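Local coordinates for putative epoxide hydrolase protein (Klebsiella pneumoniae subsp. pneumoniae, PDB 5BOV) that probably acts as a hydrolase of the alpha/beta hydrolase fold, perhaps on epoxides as its name suggests, at residues Gln103-Asp117 with Gln125-Ile138. Residues are numbered along the deposited sequence; the frame is centred on the assembly and turned at random.
Sequences QADLAGFDWGARTAD and QRVKSLVSVSGYLI
The carboxylate of Asp117 is gripped at both oxygens, by the end of strand 129-133 and the loop that follows it. OD2 of Asp117 accepts the backbone N of Leu137 at 2.9 Å, nearly in line with its C-O bond, while OD1 of Asp117 lies 2.6 Å from OG of Ser132; that hydroxyl is equally near Gly135 O, and its one proton could go to either. With CG turned beside the backbone N (chi1 -69°), the buried Asp117 ties its helix to the type II turn Ser132-Gly135, and its CB packs on CG1 of Ile138. One turn back along this face, CB of Ala113 meets CD1 of Leu137. CB of Ala116 abuts CD1 of Leu130 at 3.5 Å.

Strands 104-108 and 129-133 run parallel, their axes 4.7 Å apart at the closest. Leu106 and Gly108 each bond through both N and O, to Ser129 and Val131 and to Val131 and Val133; a beta bulge shifts the register between Ala104 and Leu106. The side chains of Leu106 and Val127 cross at about a right angle, CD1 of Leu106 touching CG2 of Val127 at 3.6 Å. At the bulge, Ser129 OG donates to OD1 of Asp105 (2.7 Å) from above the carboxylate plane, and the methylenes of Lys128 run past the same oxygen before NZ reaches Asp302.

Past Gly108, one water takes the N-H of Asp110 and donates to Val133 O, bridging the strained turn to the neighbouring strand. Asp110, phi +54°, occupies the nucleophile position of a GxDxG pattern, consistent with the nucleophile elbow of alpha/beta hydrolases, here within a beta-alpha-beta crossover.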
loop_
_atom_site.group_PDB
_atom_site.type_symbol
_atom_site.label_atom_id
_atom_site.label_comp_id
_atom_site.label_asym_id
_atom_site.label_seq_id
_atom_site.Cartn_x
_atom_site.Cartn_y
_atom_site.Cartn_z
ATOM N N GLN A 103 -0.947 18.498 4.896
ATOM C CA GLN A 103 -1.939 17.793 4.094
ATOM C C GLN A 103 -1.319 17.324 2.781
ATOM O O GLN A 103 -0.444 17.997 2.247
ATOM C CB GLN A 103 -3.101 18.753 3.861
ATOM C CG GLN A 103 -4.302 18.101 3.191
ATOM C CD GLN A 103 -5.367 19.094 2.647
ATOM O OE1 GLN A 103 -5.059 19.958 1.820
ATOM N NE2 GLN A 103 -6.566 19.039 3.213
ATOM N N ALA A 104 -1.684 16.112 2.302
ATOM C CA ALA A 104 -1.153 15.629 1.046
ATOM C C ALA A 104 -2.249 14.903 0.271
ATOM O O ALA A 104 -3.214 14.388 0.859
ATOM C CB ALA A 104 -0.028 14.677 1.273
ATOM N N ASP A 105 -2.048 14.780 -1.048
ATOM C CA ASP A 105 -2.764 13.797 -1.837
ATOM C C ASP A 105 -2.142 12.424 -1.538
ATOM O O ASP A 105 -0.941 12.348 -1.422
ATOM C CB ASP A 105 -2.605 14.127 -3.291
ATOM C CG ASP A 105 -3.282 15.371 -3.687
ATOM O OD1 ASP A 105 -4.407 15.654 -3.259
ATOM O OD2 ASP A 105 -2.660 16.149 -4.551
ATOM N N LEU A 106 -2.971 11.406 -1.313
ATOM C CA LEU A 106 -2.475 10.048 -1.070
ATOM C C LEU A 106 -2.926 9.140 -2.171
ATOM O O LEU A 106 -4.066 9.221 -2.657
ATOM C CB LEU A 106 -3.001 9.497 0.243
ATOM C CG LEU A 106 -2.634 10.215 1.509
ATOM C CD1 LEU A 106 -3.149 9.373 2.679
ATOM C CD2 LEU A 106 -1.224 10.544 1.643
ATOM N N ALA A 107 -2.074 8.178 -2.513
ATOM C CA ALA A 107 -2.437 7.162 -3.513
ATOM C C ALA A 107 -1.778 5.852 -3.135
ATOM O O ALA A 107 -0.660 5.851 -2.606
ATOM C CB ALA A 107 -1.987 7.557 -4.887
ATOM N N GLY A 108 -2.489 4.747 -3.356
ATOM C CA GLY A 108 -1.916 3.488 -3.042
ATOM C C GLY A 108 -2.616 2.304 -3.716
ATOM O O GLY A 108 -3.696 2.458 -4.323
ATOM N N PHE A 109 -1.930 1.162 -3.679
ATOM C CA PHE A 109 -2.541 -0.126 -4.042
ATOM C C PHE A 109 -2.187 -1.171 -2.980
ATOM O O PHE A 109 -1.190 -1.063 -2.307
ATOM C CB PHE A 109 -2.141 -0.592 -5.492
ATOM C CG PHE A 109 -0.674 -0.991 -5.603
ATOM C CD1 PHE A 109 0.335 0.004 -5.642
ATOM C CD2 PHE A 109 -0.288 -2.331 -5.599
ATOM C CE1 PHE A 109 1.660 -0.384 -5.715
ATOM C CE2 PHE A 109 1.058 -2.725 -5.709
ATOM C CZ PHE A 109 2.025 -1.737 -5.773
ATOM N N ASP A 110 -3.073 -2.167 -2.819
ATOM C CA ASP A 110 -2.900 -3.271 -1.896
ATOM C C ASP A 110 -2.637 -2.718 -0.494
ATOM O O ASP A 110 -3.412 -1.845 -0.075
ATOM C CB ASP A 110 -1.837 -4.272 -2.458
ATOM C CG ASP A 110 -1.696 -5.450 -1.618
ATOM O OD1 ASP A 110 -2.696 -6.277 -1.491
ATOM O OD2 ASP A 110 -0.711 -5.617 -0.916
ATOM N N TRP A 111 -1.607 -3.124 0.238
ATOM C CA TRP A 111 -1.396 -2.564 1.600
ATOM C C TRP A 111 -1.357 -1.034 1.563
ATOM O O TRP A 111 -1.753 -0.384 2.519
ATOM C CB TRP A 111 -0.092 -3.015 2.193
ATOM C CG TRP A 111 0.052 -4.483 2.530
ATOM C CD1 TRP A 111 -0.750 -5.499 2.199
ATOM C CD2 TRP A 111 1.138 -5.048 3.271
ATOM N NE1 TRP A 111 -0.212 -6.713 2.667
ATOM C CE2 TRP A 111 0.927 -6.452 3.340
ATOM C CE3 TRP A 111 2.286 -4.519 3.849
ATOM C CZ2 TRP A 111 1.851 -7.320 3.976
ATOM C CZ3 TRP A 111 3.161 -5.366 4.534
ATOM C CH2 TRP A 111 2.947 -6.740 4.562
ATOM N N GLY A 112 -0.790 -0.455 0.499
ATOM C CA GLY A 112 -0.726 0.959 0.417
ATOM C C GLY A 112 -2.080 1.667 0.261
ATOM O O GLY A 112 -2.268 2.772 0.743
ATOM N N ALA A 113 -2.991 1.029 -0.450
ATOM C CA ALA A 113 -4.353 1.522 -0.576
ATOM C C ALA A 113 -5.053 1.439 0.760
ATOM O O ALA A 113 -5.735 2.362 1.196
ATOM C CB ALA A 113 -5.168 0.807 -1.623
ATOM N N ARG A 114 -4.944 0.270 1.433
ATOM C CA ARG A 114 -5.498 0.130 2.776
ATOM C C ARG A 114 -4.973 1.184 3.722
ATOM O O ARG A 114 -5.732 1.854 4.419
ATOM C CB ARG A 114 -5.180 -1.226 3.302
ATOM C CG ARG A 114 -5.751 -1.528 4.640
ATOM C CD ARG A 114 -5.234 -2.871 5.166
ATOM N NE ARG A 114 -3.834 -2.755 5.507
ATOM C CZ ARG A 114 -2.976 -3.752 5.631
ATOM N NH1 ARG A 114 -3.326 -5.002 5.390
ATOM N NH2 ARG A 114 -1.727 -3.482 6.051
ATOM N N THR A 115 -3.662 1.449 3.643
ATOM C CA THR A 115 -3.040 2.385 4.508
ATOM C C THR A 115 -3.540 3.836 4.199
ATOM O O THR A 115 -3.927 4.558 5.111
ATOM C CB THR A 115 -1.491 2.338 4.353
ATOM O OG1 THR A 115 -1.016 1.024 4.719
ATOM C CG2 THR A 115 -0.843 3.320 5.193
ATOM N N ALA A 116 -3.596 4.191 2.919
ATOM C CA ALA A 116 -4.113 5.509 2.555
ATOM C C ALA A 116 -5.588 5.674 2.922
ATOM O O ALA A 116 -5.981 6.742 3.381
ATOM C CB ALA A 116 -3.968 5.712 1.037
ATOM N N ASP A 117 -6.389 4.611 2.738
ATOM C CA ASP A 117 -7.759 4.574 3.101
ATOM C C ASP A 117 -7.890 4.924 4.636
ATOM O O ASP A 117 -8.764 5.720 5.018
ATOM C CB ASP A 117 -8.426 3.260 2.867
ATOM C CG ASP A 117 -8.603 2.907 1.403
ATOM O OD1 ASP A 117 -8.323 3.740 0.508
ATOM O OD2 ASP A 117 -8.903 1.721 1.197
ATOM N N GLN A 125 -8.409 15.491 7.706
ATOM C CA GLN A 125 -7.811 16.818 7.501
ATOM C C GLN A 125 -6.408 16.714 6.878
ATOM O O GLN A 125 -5.918 17.694 6.302
ATOM C CB GLN A 125 -7.698 17.636 8.812
ATOM C CG GLN A 125 -9.022 18.020 9.334
ATOM C CD GLN A 125 -8.950 18.786 10.695
ATOM O OE1 GLN A 125 -7.992 19.534 10.999
ATOM N NE2 GLN A 125 -9.971 18.597 11.484
ATOM N N ARG A 126 -5.765 15.559 7.006
ATOM C CA ARG A 126 -4.412 15.367 6.473
ATOM C C ARG A 126 -4.434 14.921 5.016
ATOM O O ARG A 126 -3.383 14.804 4.372
ATOM C CB ARG A 126 -3.665 14.301 7.246
ATOM C CG ARG A 126 -3.521 14.500 8.773
ATOM C CD ARG A 126 -2.979 15.821 9.195
ATOM N NE ARG A 126 -1.574 16.044 8.903
ATOM C CZ ARG A 126 -0.549 15.696 9.680
ATOM N NH1 ARG A 126 -0.693 15.008 10.800
ATOM N NH2 ARG A 126 0.688 15.988 9.249
ATOM N N VAL A 127 -5.611 14.576 4.494
ATOM C CA VAL A 127 -5.718 13.971 3.150
ATOM C C VAL A 127 -6.512 14.869 2.212
ATOM O O VAL A 127 -7.741 15.050 2.326
ATOM C CB VAL A 127 -6.317 12.556 3.174
ATOM C CG1 VAL A 127 -6.275 11.959 1.755
ATOM C CG2 VAL A 127 -5.549 11.681 4.142
ATOM N N LYS A 128 -5.827 15.520 1.282
ATOM C CA LYS A 128 -6.509 16.384 0.323
ATOM C C LYS A 128 -7.420 15.600 -0.638
ATOM O O LYS A 128 -8.546 16.025 -0.919
ATOM C CB LYS A 128 -5.457 17.246 -0.425
ATOM C CG LYS A 128 -6.013 18.182 -1.423
ATOM C CD LYS A 128 -4.870 19.019 -2.062
ATOM C CE LYS A 128 -5.488 20.061 -2.943
ATOM N NZ LYS A 128 -6.003 19.507 -4.207
ATOM N N SER A 129 -6.883 14.533 -1.234
ATOM C CA SER A 129 -7.649 13.653 -2.088
ATOM C C SER A 129 -6.931 12.307 -2.058
ATOM O O SER A 129 -5.802 12.214 -1.569
ATOM C CB SER A 129 -7.724 14.162 -3.489
ATOM O OG SER A 129 -6.426 14.155 -4.146
ATOM N N LEU A 130 -7.630 11.305 -2.528
ATOM C CA LEU A 130 -7.222 9.909 -2.463
ATOM C C LEU A 130 -7.416 9.154 -3.760
ATOM O O LEU A 130 -8.435 9.316 -4.434
ATOM C CB LEU A 130 -8.114 9.240 -1.392
ATOM C CG LEU A 130 -7.974 7.762 -1.171
ATOM C CD1 LEU A 130 -6.561 7.395 -0.686
ATOM C CD2 LEU A 130 -9.062 7.237 -0.213
ATOM N N VAL A 131 -6.371 8.416 -4.195
ATOM C CA VAL A 131 -6.490 7.445 -5.242
ATOM C C VAL A 131 -6.331 6.084 -4.579
ATOM O O VAL A 131 -5.294 5.782 -4.022
ATOM C CB VAL A 131 -5.476 7.633 -6.382
ATOM C CG1 VAL A 131 -5.590 6.523 -7.383
ATOM C CG2 VAL A 131 -5.741 8.959 -7.066
ATOM N N SER A 132 -7.395 5.287 -4.613
ATOM C CA SER A 132 -7.398 3.982 -3.919
ATOM C C SER A 132 -7.659 2.877 -4.919
ATOM O O SER A 132 -8.800 2.650 -5.367
ATOM C CB SER A 132 -8.460 3.988 -2.804
ATOM O OG SER A 132 -8.334 2.848 -1.965
ATOM N N VAL A 133 -6.611 2.142 -5.270
ATOM C CA VAL A 133 -6.778 1.060 -6.202
ATOM C C VAL A 133 -7.542 -0.108 -5.524
ATOM O O VAL A 133 -7.198 -0.495 -4.388
ATOM C CB VAL A 133 -5.453 0.489 -6.722
ATOM C CG1 VAL A 133 -5.655 -0.718 -7.630
ATOM C CG2 VAL A 133 -4.639 1.565 -7.399
ATOM N N SER A 134 -8.531 -0.621 -6.205
ATOM C CA SER A 134 -9.441 -1.696 -5.693
ATOM C C SER A 134 -10.409 -1.225 -4.626
ATOM O O SER A 134 -11.017 -2.058 -3.963
ATOM C CB SER A 134 -8.696 -2.979 -5.300
ATOM O OG SER A 134 -7.934 -3.436 -6.417
ATOM N N GLY A 135 -10.579 0.090 -4.460
ATOM C CA GLY A 135 -11.685 0.597 -3.698
ATOM C C GLY A 135 -11.396 0.737 -2.206
ATOM O O GLY A 135 -10.432 1.330 -1.795
ATOM N N TYR A 136 -12.371 0.292 -1.425
ATOM C CA TYR A 136 -12.349 0.510 0.024
ATOM C C TYR A 136 -11.773 -0.772 0.615
ATOM O O TYR A 136 -12.428 -1.837 0.624
ATOM C CB TYR A 136 -13.769 0.734 0.553
ATOM C CG TYR A 136 -13.854 1.044 2.047
ATOM C CD1 TYR A 136 -13.751 2.360 2.506
ATOM C CD2 TYR A 136 -14.116 0.046 2.955
ATOM C CE1 TYR A 136 -13.877 2.668 3.849
ATOM C CE2 TYR A 136 -14.266 0.343 4.319
ATOM C CZ TYR A 136 -14.161 1.642 4.752
ATOM O OH TYR A 136 -14.273 1.893 6.106
ATOM N N LEU A 137 -10.572 -0.685 1.174
ATOM C CA LEU A 137 -9.837 -1.857 1.646
ATOM C C LEU A 137 -9.683 -1.934 3.164
ATOM O O LEU A 137 -8.990 -2.812 3.618
ATOM C CB LEU A 137 -8.476 -1.922 0.994
ATOM C CG LEU A 137 -8.491 -2.126 -0.517
ATOM C CD1 LEU A 137 -7.140 -2.465 -1.056
ATOM C CD2 LEU A 137 -9.490 -3.172 -0.906
ATOM N N ILE A 138 -10.408 -1.109 3.908
ATOM C CA ILE A 138 -10.446 -1.203 5.325
ATOM C C ILE A 138 -11.337 -2.419 5.678
ATOM O O ILE A 138 -12.481 -2.513 5.190
ATOM C CB ILE A 138 -11.046 0.064 5.931
ATOM C CG1 ILE A 138 -10.068 1.240 5.745
ATOM C CG2 ILE A 138 -11.306 -0.108 7.442
ATOM C CD1 ILE A 138 -10.626 2.581 6.053
HETATM O O HOH W 1 -5.305 -2.563 -4.556
#